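Local atomic coordinates of MGS-M4 (Unidentified, PDB entry 4Q3M), a protein that is probably an NADPH- or NADH-dependent oxidoreductase of the aldo-keto reductase family, with a TIM-barrel fold and an unknown substrate. Residues V4-N9 against N178-A183; H141-L146 against D172-N177; A185-H190 against Q214-W219; L220-I225 against E251-I256. One frame throughout, in Å; residues are numbered along the deposited sequence.

Interaction 1 (V4-N9 against N178-A183)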
loop_
_atom_site.group_PDB
_atom_site.type_symbol
_atom_site.label_atom_id
_atom_site.label_comp_id
_atom_site.label_asym_id
_atom_site.label_seq_id
_atom_site.Cartn_x
_atom_site.Cartn_y
_atom_site.Cartn_z
ATOM N N VAL A 4 3.238 25.542 9.525
ATOM C CA VAL A 4 3.086 24.647 10.661
ATOM C C VAL A 4 4.420 24.563 11.391
ATOM O O VAL A 4 5.462 24.886 10.823
ATOM C CB VAL A 4 2.644 23.236 10.226
ATOM C CG1 VAL A 4 1.349 23.305 9.432
ATOM C CG2 VAL A 4 3.737 22.563 9.407
ATOM N N LYS A 5 4.399 24.141 12.650
ATOM C CA LYS A 5 5.650 23.941 13.372
ATOM C C LYS A 5 5.889 22.475 13.712
ATOM O O LYS A 5 5.056 21.809 14.324
ATOM C CB LYS A 5 5.698 24.792 14.643
ATOM C CG LYS A 5 5.081 26.175 14.499
ATOM C CD LYS A 5 5.842 27.190 15.340
ATOM C CE LYS A 5 6.132 26.664 16.735
ATOM N NZ LYS A 5 7.333 27.323 17.321
ATOM N N LEU A 6 7.047 21.984 13.286
ATOM C CA LEU A 6 7.451 20.604 13.512
ATOM C C LEU A 6 7.766 20.398 14.990
ATOM O O LEU A 6 7.779 21.358 15.761
ATOM C CB LEU A 6 8.661 20.267 12.639
ATOM C CG LEU A 6 8.517 20.731 11.183
ATOM C CD1 LEU A 6 9.745 20.375 10.366
ATOM C CD2 LEU A 6 7.261 20.157 10.539
ATOM N N ASN A 7 8.030 19.156 15.386
ATOM C CA ASN A 7 8.216 18.830 16.800
ATOM C C ASN A 7 9.445 19.484 17.437
ATOM O O ASN A 7 9.611 19.448 18.656
ATOM C CB ASN A 7 8.278 17.309 16.985
ATOM C CG ASN A 7 9.414 16.661 16.208
ATOM O OD1 ASN A 7 10.549 17.138 16.213
ATOM N ND2 ASN A 7 9.105 15.560 15.532
ATOM N N ASN A 8 10.303 20.077 16.612
ATOM C CA ASN A 8 11.473 20.792 17.111
ATOM C C ASN A 8 11.275 22.303 17.033
ATOM O O ASN A 8 12.243 23.066 17.026
ATOM C CB ASN A 8 12.725 20.384 16.333
ATOM C CG ASN A 8 12.688 20.837 14.886
ATOM O OD1 ASN A 8 11.619 20.998 14.301
ATOM N ND2 ASN A 8 13.862 21.046 14.303
ATOM N N ASN A 9 10.009 22.712 16.961
ATOM C CA ASN A 9 9.606 24.120 16.910
ATOM C C ASN A 9 10.070 24.850 15.651
ATOM O O ASN A 9 10.011 26.078 15.585
ATOM C CB ASN A 9 10.112 24.870 18.147
ATOM C CG ASN A 9 9.701 24.203 19.443
ATOM O OD1 ASN A 9 8.578 23.715 19.574
ATOM N ND2 ASN A 9 10.612 24.176 20.409
ATOM N N ASN A 178 3.616 12.896 16.844
ATOM C CA ASN A 178 4.193 14.210 16.566
ATOM C C ASN A 178 4.991 14.259 15.266
ATOM O O ASN A 178 6.053 14.878 15.198
ATOM C CB ASN A 178 5.077 14.651 17.732
ATOM C CG ASN A 178 4.432 14.393 19.078
ATOM O OD1 ASN A 178 3.503 15.093 19.479
ATOM N ND2 ASN A 178 4.921 13.379 19.783
ATOM N N ILE A 179 4.471 13.598 14.238
ATOM C CA ILE A 179 5.091 13.614 12.921
ATOM C C ILE A 179 4.223 14.400 11.946
ATOM O O ILE A 179 3.044 14.095 11.770
ATOM C CB ILE A 179 5.310 12.189 12.379
ATOM C CG1 ILE A 179 6.174 11.377 13.346
ATOM C CG2 ILE A 179 5.943 12.235 10.997
ATOM C CD1 ILE A 179 6.379 9.938 12.923
ATOM N N GLN A 180 4.804 15.419 11.322
ATOM C CA GLN A 180 4.068 16.220 10.354
ATOM C C GLN A 180 3.934 15.479 9.034
ATOM O O GLN A 180 4.918 15.279 8.322
ATOM C CB GLN A 180 4.751 17.569 10.128
ATOM C CG GLN A 180 4.102 18.407 9.035
ATOM C CD GLN A 180 2.684 18.821 9.379
ATOM O OE1 GLN A 180 2.399 19.221 10.507
ATOM N NE2 GLN A 180 1.786 18.723 8.406
ATOM N N LEU A 181 2.713 15.068 8.709
ATOM C CA LEU A 181 2.464 14.398 7.443
ATOM C C LEU A 181 2.510 15.404 6.301
ATOM O O LEU A 181 1.893 16.468 6.369
ATOM C CB LEU A 181 1.118 13.673 7.464
ATOM C CG LEU A 181 0.874 12.703 6.305
ATOM C CD1 LEU A 181 0.360 11.371 6.821
ATOM C CD2 LEU A 181 -0.098 13.299 5.300
ATOM N N GLU A 182 3.256 15.062 5.257
ATOM C CA GLU A 182 3.367 15.913 4.082
ATOM C C GLU A 182 2.819 15.176 2.868
ATOM O O GLU A 182 3.114 14.000 2.660
ATOM C CB GLU A 182 4.819 16.333 3.855
ATOM C CG GLU A 182 5.006 17.377 2.768
ATOM C CD GLU A 182 6.457 17.785 2.597
ATOM O OE1 GLU A 182 7.346 17.014 3.019
ATOM O OE2 GLU A 182 6.709 18.876 2.045
ATOM N N ALA A 183 2.017 15.868 2.068
ATOM C CA ALA A 183 1.355 15.238 0.936
ATOM C C ALA A 183 2.028 15.578 -0.386
ATOM O O ALA A 183 2.070 16.741 -0.784
ATOM C CB ALA A 183 -0.110 15.645 0.893
HETATM O O HOH W 1 4.005 19.700 12.582
HETATM O O HOH W 2 7.030 17.101 13.309
#
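The N-terminal beta hairpin that closes the bottom of an aldo-keto reductase barrel meets strand 180-184 and the turn leading into it, with Val4, Leu6 and Asn7 against Asn178 and Gln180. Strand 3-5 pairs with strand 11-13, and a type I turn from Leu6 to Asn9 joins them. Asn178 has positive phi and closes a Schellman motif at the end of helix 168-176.

One direct hydrogen bond crosses the contact. Asn7 ND2 donates to Asn178 O at 3.1 Å, fairly straight at 164°. It arrives nearly along the C=O axis, and the acceptor lies close to the plane of the Asn7 amide. A water also donates to Asn178 O and accepts from Asn7 N at 3.1 Å. A second water gives its hydrogens to Lys5 O and to Gln180 OE1, the latter at 2.7 Å.

Gln180 carries most of the packing. Its CG stands opposite the backbone N (chi1 175°), and the chain bends at chi2. Leu6 CD2 lies across the aliphatic part, 3.6 Å from Gln180 CB. Val4 points back at Gln180 from the hairpin, with CG2 3.8 Å from Gln180 OE1. Gln180 NE2 donates to Leu181 O at 3.0 Å and also to Glu224 O. Were Gln180 cut back to an alanine, the water on Lys5 O would probably lose its second acceptor and a gap would open beside Val4.

The hairpin is therefore held to the strand and the turn before it by one hydrogen bond from a side-chain amide, two water bridges and a modest apolar patch.

Interaction 2 (H141-L146 against D172-N177); sequences HHLMYL and DYCKKN
Leu143 and Met144 of helix 140-149 pack against Tyr173 and Cys174 of helix 168-176. These are consecutive outer helices of the TIM barrel, joined through strand 156-160. The two short helical segments run almost parallel, with 12° between their directions and axes 11.3 Å apart.

Leu143 comes first along the segment. It points toward the partner helix and slides past Tyr173 in the opposite direction. Leu143 CB lies at the edge of the ring, near its plane, 3.5 Å from Tyr173 CE2. The CD1 branch of Leu143 reaches further and sits 3.8 Å from Cys174 SG. Leu143 and Cys174 both also touch Asn157 of strand 156-160, which seats the pair on the barrel.

Met144 follows and crosses the tyrosine at about a right angle. Its CG approaches the ring obliquely, 3.8 Å from Tyr173 CZ. Met144 also packs on Met144 of the second subunit, which places this edge of the contact at the dimer interface.

Tyr173 reaches both residues because chi1 of 173° swings the ring away from its own backbone N and across to the other helix. Without the ring, as with an alanine here, the helices would probably face each other across a gap, and Leu143 CB and Met144 CG would lose their main partner in this contact. Where the second helix ends, Asn177 folds back over one face of the Tyr173 ring, and Asn177 ND2 donates to Tyr173 O at 2.8 Å.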
loop_
_atom_site.group_PDB
_atom_site.type_symbol
_atom_site.label_atom_id
_atom_site.label_comp_id
_atom_site.label_asym_id
_atom_site.label_seq_id
_atom_site.Cartn_x
_atom_site.Cartn_y
_atom_site.Cartn_z
ATOM N N HIS A 141 4.570 0.722 10.348
ATOM C CA HIS A 141 5.563 -0.128 11.000
ATOM C C HIS A 141 6.987 0.356 10.738
ATOM O O HIS A 141 7.897 0.075 11.519
ATOM C CB HIS A 141 5.406 -1.590 10.563
ATOM C CG HIS A 141 5.468 -1.799 9.083
ATOM N ND1 HIS A 141 4.422 -1.486 8.242
ATOM C CD2 HIS A 141 6.443 -2.310 8.295
ATOM C CE1 HIS A 141 4.754 -1.785 6.998
ATOM N NE2 HIS A 141 5.976 -2.287 7.004
ATOM N N HIS A 142 7.176 1.089 9.647
ATOM C CA HIS A 142 8.464 1.718 9.375
ATOM C C HIS A 142 8.703 2.855 10.362
ATOM O O HIS A 142 9.812 3.035 10.865
ATOM C CB HIS A 142 8.526 2.243 7.940
ATOM C CG HIS A 142 8.269 1.196 6.903
ATOM N ND1 HIS A 142 7.655 1.474 5.701
ATOM C CD2 HIS A 142 8.543 -0.130 6.887
ATOM C CE1 HIS A 142 7.560 0.365 4.989
ATOM N NE2 HIS A 142 8.091 -0.623 5.686
ATOM N N LEU A 143 7.649 3.616 10.634
ATOM C CA LEU A 143 7.729 4.730 11.570
ATOM C C LEU A 143 7.924 4.237 13.001
ATOM O O LEU A 143 8.676 4.837 13.768
ATOM C CB LEU A 143 6.473 5.598 11.477
ATOM C CG LEU A 143 6.245 6.310 10.141
ATOM C CD1 LEU A 143 4.922 7.065 10.146
ATOM C CD2 LEU A 143 7.400 7.248 9.831
ATOM N N MET A 144 7.249 3.143 13.350
ATOM C CA MET A 144 7.366 2.557 14.683
ATOM C C MET A 144 8.812 2.196 15.002
ATOM O O MET A 144 9.262 2.339 16.140
ATOM C CB MET A 144 6.480 1.313 14.815
ATOM C CG MET A 144 4.989 1.589 14.700
ATOM S SD MET A 144 3.947 0.261 15.336
ATOM C CE MET A 144 4.375 -1.079 14.233
ATOM N N TYR A 145 9.537 1.735 13.989
ATOM C CA TYR A 145 10.935 1.361 14.154
ATOM C C TYR A 145 11.805 2.584 14.426
ATOM O O TYR A 145 12.701 2.541 15.268
ATOM C CB TYR A 145 11.440 0.616 12.917
ATOM C CG TYR A 145 12.852 0.093 13.050
ATOM C CD1 TYR A 145 13.108 -1.109 13.699
ATOM C CD2 TYR A 145 13.927 0.797 12.526
ATOM C CE1 TYR A 145 14.397 -1.592 13.824
ATOM C CE2 TYR A 145 15.219 0.321 12.646
ATOM C CZ TYR A 145 15.448 -0.873 13.295
ATOM O OH TYR A 145 16.734 -1.350 13.415
ATOM N N LEU A 146 11.595 3.624 13.664
ATOM C CA LEU A 146 12.267 4.870 13.872
ATOM C C LEU A 146 11.918 5.576 15.209
ATOM O O LEU A 146 12.786 6.090 15.861
ATOM C CB LEU A 146 12.007 5.752 12.664
ATOM C CG LEU A 146 13.170 6.199 11.806
ATOM C CD1 LEU A 146 14.147 5.082 11.544
ATOM C CD2 LEU A 146 12.659 6.725 10.506
ATOM N N ASP A 172 -3.476 9.952 11.383
ATOM C CA ASP A 172 -3.746 9.886 12.814
ATOM C C ASP A 172 -2.545 9.345 13.579
ATOM O O ASP A 172 -2.206 9.853 14.645
ATOM C CB ASP A 172 -4.978 9.025 13.094
ATOM C CG ASP A 172 -6.276 9.744 12.779
ATOM O OD1 ASP A 172 -6.258 10.989 12.681
ATOM O OD2 ASP A 172 -7.315 9.065 12.638
ATOM N N TYR A 173 -1.905 8.315 13.031
ATOM C CA TYR A 173 -0.722 7.741 13.662
ATOM C C TYR A 173 0.386 8.780 13.794
ATOM O O TYR A 173 0.983 8.929 14.860
ATOM C CB TYR A 173 -0.205 6.532 12.878
ATOM C CG TYR A 173 1.120 6.024 13.407
ATOM C CD1 TYR A 173 1.170 5.166 14.497
ATOM C CD2 TYR A 173 2.320 6.417 12.827
ATOM C CE1 TYR A 173 2.377 4.709 14.991
ATOM C CE2 TYR A 173 3.529 5.969 13.315
ATOM C CZ TYR A 173 3.553 5.114 14.394
ATOM O OH TYR A 173 4.760 4.669 14.878
ATOM N N CYS A 174 0.660 9.486 12.700
ATOM C CA CYS A 174 1.700 10.507 12.687
ATOM C C CYS A 174 1.414 11.606 13.707
ATOM O O CYS A 174 2.306 12.023 14.446
ATOM C CB CYS A 174 1.842 11.109 11.288
ATOM S SG CYS A 174 2.512 9.975 10.047
ATOM N N LYS A 175 0.166 12.062 13.748
ATOM C CA LYS A 175 -0.235 13.110 14.680
ATOM C C LYS A 175 -0.082 12.663 16.131
ATOM O O LYS A 175 0.270 13.463 16.997
ATOM C CB LYS A 175 -1.678 13.547 14.416
ATOM C CG LYS A 175 -1.834 14.483 13.229
ATOM C CD LYS A 175 -3.220 15.110 13.192
ATOM C CE LYS A 175 -4.301 14.066 12.960
ATOM N NZ LYS A 175 -5.665 14.660 13.031
ATOM N N LYS A 176 -0.345 11.386 16.392
ATOM C CA LYS A 176 -0.179 10.837 17.733
ATOM C C LYS A 176 1.296 10.772 18.116
ATOM O O LYS A 176 1.644 10.850 19.294
ATOM C CB LYS A 176 -0.808 9.446 17.835
ATOM C CG LYS A 176 -2.328 9.442 17.803
ATOM C CD LYS A 176 -2.882 8.034 17.963
ATOM C CE LYS A 176 -4.403 8.032 17.941
ATOM N NZ LYS A 176 -4.962 6.664 18.131
ATOM N N ASN A 177 2.158 10.630 17.114
ATOM C CA ASN A 177 3.593 10.527 17.349
ATOM C C ASN A 177 4.346 11.786 16.932
ATOM O O ASN A 177 5.554 11.746 16.694
ATOM C CB ASN A 177 4.160 9.311 16.618
ATOM C CG ASN A 177 3.658 8.002 17.191
ATOM O OD1 ASN A 177 4.257 7.443 18.110
ATOM N ND2 ASN A 177 2.548 7.508 16.655
#

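Interaction 3 (A185-H190 against Q214-W219); sequences APLMSH and QIAIRW. With SO4 (sulfate ion), chain G.
Apolar packing joins Leu187, in the loop after strand 180-184, to Ala216 and Ile217 of helix 212-222. The contact is small and buried. Leu187 bears on the helix with its CD2 branch, which lies 4.3 Å from Ala216 CB and 4.2 Å from Ile217 CG1. It thus sits against two successive residues of one helical turn. Leu195 of helix 192-196 also packs on Ala216, and Ile192 of the same helix on Leu187.

Pro186 meets the helix through its backbone. Pro186 O lies 4.0 Å from Ala216 CB. No hydrogen bond links the two segments.

Backbone hydrogen bonds shape the loop. Ala185 to Met188 form a type I turn, closed by Met188 N donating to Ala185 O at 3.1 Å.

Polar contacts on the loop hold a sulfate, probably taken up from the crystallisation liquor. Leu187 N and Ser189 N both donate to sulfate O4, each at 2.8 Å. The bond from Ser189 N is the straighter, at 150° against 133°. Lys230 N also donates to the sulfate. Carbons of Pro186 and Leu187 lie beside the anion. Leu187 thus serves both sides: its CD2 branch rests against the helix, while CB and the backbone N lie by the anion.

In aldo-keto reductases the loop after the seventh barrel strand, together with the segment after the eighth, wraps the phosphate groups of the nicotinamide cofactor. The sulfate held by main-chain N-H groups is consistent with such a phosphate site.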
loop_
_atom_site.group_PDB
_atom_site.type_symbol
_atom_site.label_atom_id
_atom_site.label_comp_id
_atom_site.label_asym_id
_atom_site.label_seq_id
_atom_site.Cartn_x
_atom_site.Cartn_y
_atom_site.Cartn_z
ATOM N N ALA A 185 2.028 14.434 -4.641
ATOM C CA ALA A 185 0.969 14.125 -5.599
ATOM C C ALA A 185 -0.416 14.544 -5.092
ATOM O O ALA A 185 -1.344 13.733 -5.086
ATOM C CB ALA A 185 0.977 12.639 -5.937
ATOM N N PRO A 186 -0.569 15.813 -4.670
ATOM C CA PRO A 186 -1.876 16.213 -4.141
ATOM C C PRO A 186 -2.920 16.360 -5.244
ATOM O O PRO A 186 -4.119 16.353 -4.962
ATOM C CB PRO A 186 -1.586 17.558 -3.482
ATOM C CG PRO A 186 -0.474 18.119 -4.284
ATOM C CD PRO A 186 0.373 16.949 -4.707
ATOM N N LEU A 187 -2.461 16.497 -6.483
ATOM C CA LEU A 187 -3.358 16.571 -7.629
ATOM C C LEU A 187 -3.383 15.236 -8.366
ATOM O O LEU A 187 -3.686 15.181 -9.559
ATOM C CB LEU A 187 -2.936 17.697 -8.574
ATOM C CG LEU A 187 -2.895 19.101 -7.969
ATOM C CD1 LEU A 187 -2.671 20.150 -9.049
ATOM C CD2 LEU A 187 -4.169 19.390 -7.187
ATOM N N MET A 188 -3.049 14.171 -7.641
ATOM C CA MET A 188 -3.038 12.803 -8.160
ATOM C C MET A 188 -2.065 12.606 -9.323
ATOM O O MET A 188 -2.210 11.663 -10.101
ATOM C CB MET A 188 -4.448 12.379 -8.586
ATOM C CG MET A 188 -5.419 12.208 -7.427
ATOM S SD MET A 188 -7.039 11.602 -7.940
ATOM C CE MET A 188 -6.599 10.021 -8.655
ATOM N N SER A 189 -1.077 13.494 -9.423
ATOM C CA SER A 189 0.008 13.382 -10.401
ATOM C C SER A 189 -0.474 13.123 -11.827
ATOM O O SER A 189 -1.359 13.814 -12.330
ATOM C CB SER A 189 0.980 12.276 -9.982
ATOM O OG SER A 189 2.010 12.113 -10.942
ATOM N N HIS A 190 0.110 12.112 -12.467
ATOM C CA HIS A 190 -0.218 11.769 -13.849
ATOM C C HIS A 190 -1.645 11.244 -13.983
ATOM O O HIS A 190 -2.177 11.146 -15.088
ATOM C CB HIS A 190 0.774 10.736 -14.392
ATOM C CG HIS A 190 0.762 9.437 -13.649
ATOM N ND1 HIS A 190 -0.063 8.388 -13.997
ATOM C CD2 HIS A 190 1.472 9.016 -12.575
ATOM C CE1 HIS A 190 0.140 7.378 -13.171
ATOM N NE2 HIS A 190 1.067 7.733 -12.299
ATOM N N GLN A 214 -7.259 23.809 -6.800
ATOM C CA GLN A 214 -7.253 24.729 -5.662
ATOM C C GLN A 214 -8.030 24.156 -4.483
ATOM O O GLN A 214 -7.693 24.389 -3.322
ATOM C CB GLN A 214 -7.849 26.080 -6.060
ATOM C CG GLN A 214 -6.961 26.918 -6.958
ATOM C CD GLN A 214 -7.618 28.221 -7.366
ATOM O OE1 GLN A 214 -8.821 28.270 -7.622
ATOM N NE2 GLN A 214 -6.829 29.289 -7.424
ATOM N N ILE A 215 -9.074 23.402 -4.804
ATOM C CA ILE A 215 -9.890 22.729 -3.808
ATOM C C ILE A 215 -9.132 21.621 -3.091
ATOM O O ILE A 215 -9.046 21.613 -1.861
ATOM C CB ILE A 215 -11.147 22.130 -4.452
ATOM C CG1 ILE A 215 -12.122 23.244 -4.850
ATOM C CG2 ILE A 215 -11.772 21.090 -3.533
ATOM C CD1 ILE A 215 -12.196 24.390 -3.854
ATOM N N ALA A 216 -8.592 20.685 -3.868
ATOM C CA ALA A 216 -7.867 19.541 -3.326
ATOM C C ALA A 216 -6.712 19.999 -2.449
ATOM O O ALA A 216 -6.387 19.363 -1.446
ATOM C CB ALA A 216 -7.362 18.654 -4.452
ATOM N N ILE A 217 -6.103 21.114 -2.835
ATOM C CA ILE A 217 -5.016 21.702 -2.068
ATOM C C ILE A 217 -5.528 22.251 -0.739
ATOM O O ILE A 217 -4.960 21.967 0.313
ATOM C CB ILE A 217 -4.318 22.820 -2.861
ATOM C CG1 ILE A 217 -3.672 22.241 -4.120
ATOM C CG2 ILE A 217 -3.276 23.517 -2.004
ATOM C CD1 ILE A 217 -3.148 23.284 -5.073
ATOM N N ARG A 218 -6.610 23.024 -0.795
ATOM C CA ARG A 218 -7.201 23.616 0.403
ATOM C C ARG A 218 -7.664 22.555 1.391
ATOM O O ARG A 218 -7.518 22.714 2.602
ATOM C CB ARG A 218 -8.380 24.517 0.035
ATOM C CG ARG A 218 -9.018 25.206 1.232
ATOM C CD ARG A 218 -8.006 26.071 1.968
ATOM N NE ARG A 218 -8.483 26.472 3.288
ATOM C CZ ARG A 218 -7.789 27.226 4.136
ATOM N NH1 ARG A 218 -6.585 27.667 3.799
ATOM N NH2 ARG A 218 -8.300 27.540 5.317
ATOM N N TRP A 219 -8.228 21.474 0.863
ATOM C CA TRP A 219 -8.704 20.369 1.685
ATOM C C TRP A 219 -7.574 19.790 2.533
ATOM O O TRP A 219 -7.772 19.446 3.698
ATOM C CB TRP A 219 -9.326 19.290 0.799
ATOM C CG TRP A 219 -9.561 17.987 1.489
ATOM C CD1 TRP A 219 -10.519 17.712 2.419
ATOM C CD2 TRP A 219 -8.834 16.770 1.289
ATOM N NE1 TRP A 219 -10.428 16.400 2.818
ATOM C CE2 TRP A 219 -9.401 15.800 2.137
ATOM C CE3 TRP A 219 -7.756 16.409 0.476
ATOM C CZ2 TRP A 219 -8.927 14.493 2.197
ATOM C CZ3 TRP A 219 -7.286 15.112 0.536
ATOM C CH2 TRP A 219 -7.870 14.169 1.391
HETATM S S SO4 G . 0.861 16.723 -8.416
HETATM O O1 SO4 G . 0.902 16.939 -9.859
HETATM O O2 SO4 G . 2.129 16.154 -7.971
HETATM O O3 SO4 G . 0.638 17.998 -7.742
HETATM O O4 SO4 G . -0.227 15.803 -8.095
#

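Interaction 4 (L220-I225 against E251-I256)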
loop_
_atom_site.group_PDB
_atom_site.type_symbol
_atom_site.label_atom_id
_atom_site.label_comp_id
_atom_site.label_asym_id
_atom_site.label_seq_id
_atom_site.Cartn_x
_atom_site.Cartn_y
_atom_site.Cartn_z
ATOM N N LEU A 220 -6.386 19.698 1.943
ATOM C CA LEU A 220 -5.203 19.260 2.673
ATOM C C LEU A 220 -4.781 20.309 3.697
ATOM O O LEU A 220 -4.364 19.973 4.806
ATOM C CB LEU A 220 -4.054 18.968 1.707
ATOM C CG LEU A 220 -4.220 17.720 0.837
ATOM C CD1 LEU A 220 -3.141 17.666 -0.228
ATOM C CD2 LEU A 220 -4.189 16.464 1.696
ATOM N N ILE A 221 -4.891 21.579 3.315
ATOM C CA ILE A 221 -4.604 22.687 4.219
ATOM C C ILE A 221 -5.501 22.625 5.449
ATOM O O ILE A 221 -5.044 22.819 6.577
ATOM C CB ILE A 221 -4.801 24.054 3.530
ATOM C CG1 ILE A 221 -3.930 24.164 2.280
ATOM C CG2 ILE A 221 -4.495 25.184 4.493
ATOM C CD1 ILE A 221 -2.459 24.173 2.569
ATOM N N GLU A 222 -6.781 22.345 5.221
ATOM C CA GLU A 222 -7.758 22.255 6.300
ATOM C C GLU A 222 -7.419 21.121 7.264
ATOM O O GLU A 222 -7.706 21.203 8.459
ATOM C CB GLU A 222 -9.168 22.056 5.733
ATOM C CG GLU A 222 -9.671 23.198 4.856
ATOM C CD GLU A 222 -10.027 24.448 5.642
ATOM O OE1 GLU A 222 -9.999 24.406 6.890
ATOM O OE2 GLU A 222 -10.340 25.479 5.007
ATOM N N ARG A 223 -6.801 20.066 6.739
ATOM C CA ARG A 223 -6.414 18.918 7.554
ATOM C C ARG A 223 -5.046 19.110 8.200
ATOM O O ARG A 223 -4.467 18.157 8.727
ATOM C CB ARG A 223 -6.406 17.641 6.712
ATOM C CG ARG A 223 -7.767 17.208 6.198
ATOM C CD ARG A 223 -7.645 15.930 5.382
ATOM N NE ARG A 223 -7.117 14.826 6.179
ATOM C CZ ARG A 223 -6.615 13.707 5.667
ATOM N NH1 ARG A 223 -6.567 13.541 4.352
ATOM N NH2 ARG A 223 -6.157 12.755 6.468
ATOM N N GLU A 224 -4.538 20.339 8.150
ATOM C CA GLU A 224 -3.223 20.679 8.696
ATOM C C GLU A 224 -2.121 19.798 8.109
ATOM O O GLU A 224 -1.207 19.373 8.815
ATOM C CB GLU A 224 -3.231 20.573 10.223
ATOM C CG GLU A 224 -4.166 21.562 10.902
ATOM C CD GLU A 224 -4.133 21.459 12.415
ATOM O OE1 GLU A 224 -3.717 20.402 12.932
ATOM O OE2 GLU A 224 -4.520 22.439 13.086
ATOM N N ILE A 225 -2.221 19.531 6.810
ATOM C CA ILE A 225 -1.229 18.728 6.105
ATOM C C ILE A 225 -0.424 19.588 5.136
ATOM O O ILE A 225 -0.993 20.340 4.343
ATOM C CB ILE A 225 -1.888 17.569 5.328
ATOM C CG1 ILE A 225 -2.539 16.578 6.294
ATOM C CG2 ILE A 225 -0.868 16.860 4.446
ATOM C CD1 ILE A 225 -3.183 15.390 5.607
ATOM N N GLU A 251 -19.585 20.634 5.923
ATOM C CA GLU A 251 -20.290 19.815 4.941
ATOM C C GLU A 251 -19.435 19.602 3.694
ATOM O O GLU A 251 -19.572 18.588 3.011
ATOM C CB GLU A 251 -21.637 20.444 4.568
ATOM C CG GLU A 251 -21.613 21.339 3.339
ATOM C CD GLU A 251 -23.005 21.683 2.845
ATOM O OE1 GLU A 251 -23.155 21.971 1.639
ATOM O OE2 GLU A 251 -23.949 21.663 3.663
ATOM N N ASP A 252 -18.550 20.552 3.406
ATOM C CA ASP A 252 -17.601 20.395 2.310
ATOM C C ASP A 252 -16.625 19.273 2.629
ATOM O O ASP A 252 -16.407 18.375 1.817
ATOM C CB ASP A 252 -16.834 21.695 2.049
ATOM C CG ASP A 252 -17.661 22.722 1.302
ATOM O OD1 ASP A 252 -18.578 22.323 0.554
ATOM O OD2 ASP A 252 -17.388 23.931 1.457
ATOM N N MET A 253 -16.049 19.333 3.827
ATOM C CA MET A 253 -15.072 18.348 4.274
ATOM C C MET A 253 -15.655 16.940 4.305
ATOM O O MET A 253 -14.982 15.972 3.951
ATOM C CB MET A 253 -14.541 18.724 5.658
ATOM C CG MET A 253 -13.764 20.028 5.682
ATOM S SD MET A 253 -12.269 19.941 4.680
ATOM C CE MET A 253 -11.331 18.717 5.592
ATOM N N LYS A 254 -16.910 16.832 4.728
ATOM C CA LYS A 254 -17.578 15.539 4.791
ATOM C C LYS A 254 -17.966 15.064 3.394
ATOM O O LYS A 254 -18.135 13.867 3.160
ATOM C CB LYS A 254 -18.813 15.614 5.692
ATOM C CG LYS A 254 -18.889 14.495 6.717
ATOM C CD LYS A 254 -17.597 14.399 7.515
ATOM C CE LYS A 254 -17.672 13.307 8.570
ATOM N NZ LYS A 254 -16.326 12.753 8.889
ATOM N N SER A 255 -18.101 16.010 2.470
ATOM C CA SER A 255 -18.401 15.685 1.080
ATOM C C SER A 255 -17.138 15.222 0.359
ATOM O O SER A 255 -17.188 14.345 -0.503
ATOM C CB SER A 255 -19.012 16.890 0.364
ATOM O OG SER A 255 -19.549 16.522 -0.894
ATOM N N ILE A 256 -16.007 15.821 0.721
ATOM C CA ILE A 256 -14.714 15.432 0.171
ATOM C C ILE A 256 -14.275 14.093 0.763
ATOM O O ILE A 256 -13.555 13.324 0.130
ATOM C CB ILE A 256 -13.637 16.511 0.445
ATOM C CG1 ILE A 256 -14.048 17.847 -0.178
ATOM C CG2 ILE A 256 -12.276 16.082 -0.089
ATOM C CD1 ILE A 256 -12.996 18.928 -0.061
#
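Met253 of helix 250-257 packs on Glu222 and Arg223, where helix 212-222 ends. Just before it in the second segment, Asp252 faces elsewhere and forms a salt bridge with Lys207. Met253 then supplies the whole of this side of the contact. Its chain bends at both chi2 and chi3 (-64° and -65°), which curls the thioether over the helix end. Met253 SD lies 3.9 Å from Glu222 CB, and Met253 CE lies 3.9 Å from Arg223 CG. Further along, Ile256 turns to Trp219 of helix 212-222, on which Met253 packs as well.

The charged ends of the two partners are engaged elsewhere. Glu222 OE2 pairs with Arg218 NE and accepts from Leu248 N and Thr247 OG1. Arg223 NH1 donates to Gln166 O, while Ile225 CD1 lies 3.8 Å from the guanidinium plane, over its centre. Glu224 has positive phi and completes a Schellman motif, with Ile225 N donating to Leu220 O at 3.0 Å.

Helix 212-222 follows the seventh barrel strand; helix 250-257 is an addition to the eightfold barrel, as in other aldo-keto reductases. Of Glu222 and Arg223, Met253 touches the aliphatic stems. The contact is apolar even though two charged residues form it.

How the interactions relate
The interactions follow the last half of the barrel, with the N-terminal hairpin brought against it. Interaction 2 is nested within the chain loop that interaction 1 closes; interactions 3 and 4 follow in series. The centres of interactions 1 and 2 are about 12 Å apart, and helix 168-176 leads into strand 180-184. Interaction 3 lies about 20 Å from interaction 1. Interactions 1 and 4, about 18 Å apart, touch where Ala183 packs on Leu220. Interactions 3 and 4 share helix 212-222, with centres about 12 Å apart, and Trp219 packs on Met253 and Ile256. Strand 180-184 thus runs from the hairpin end to the loop that may bind cofactor phosphate.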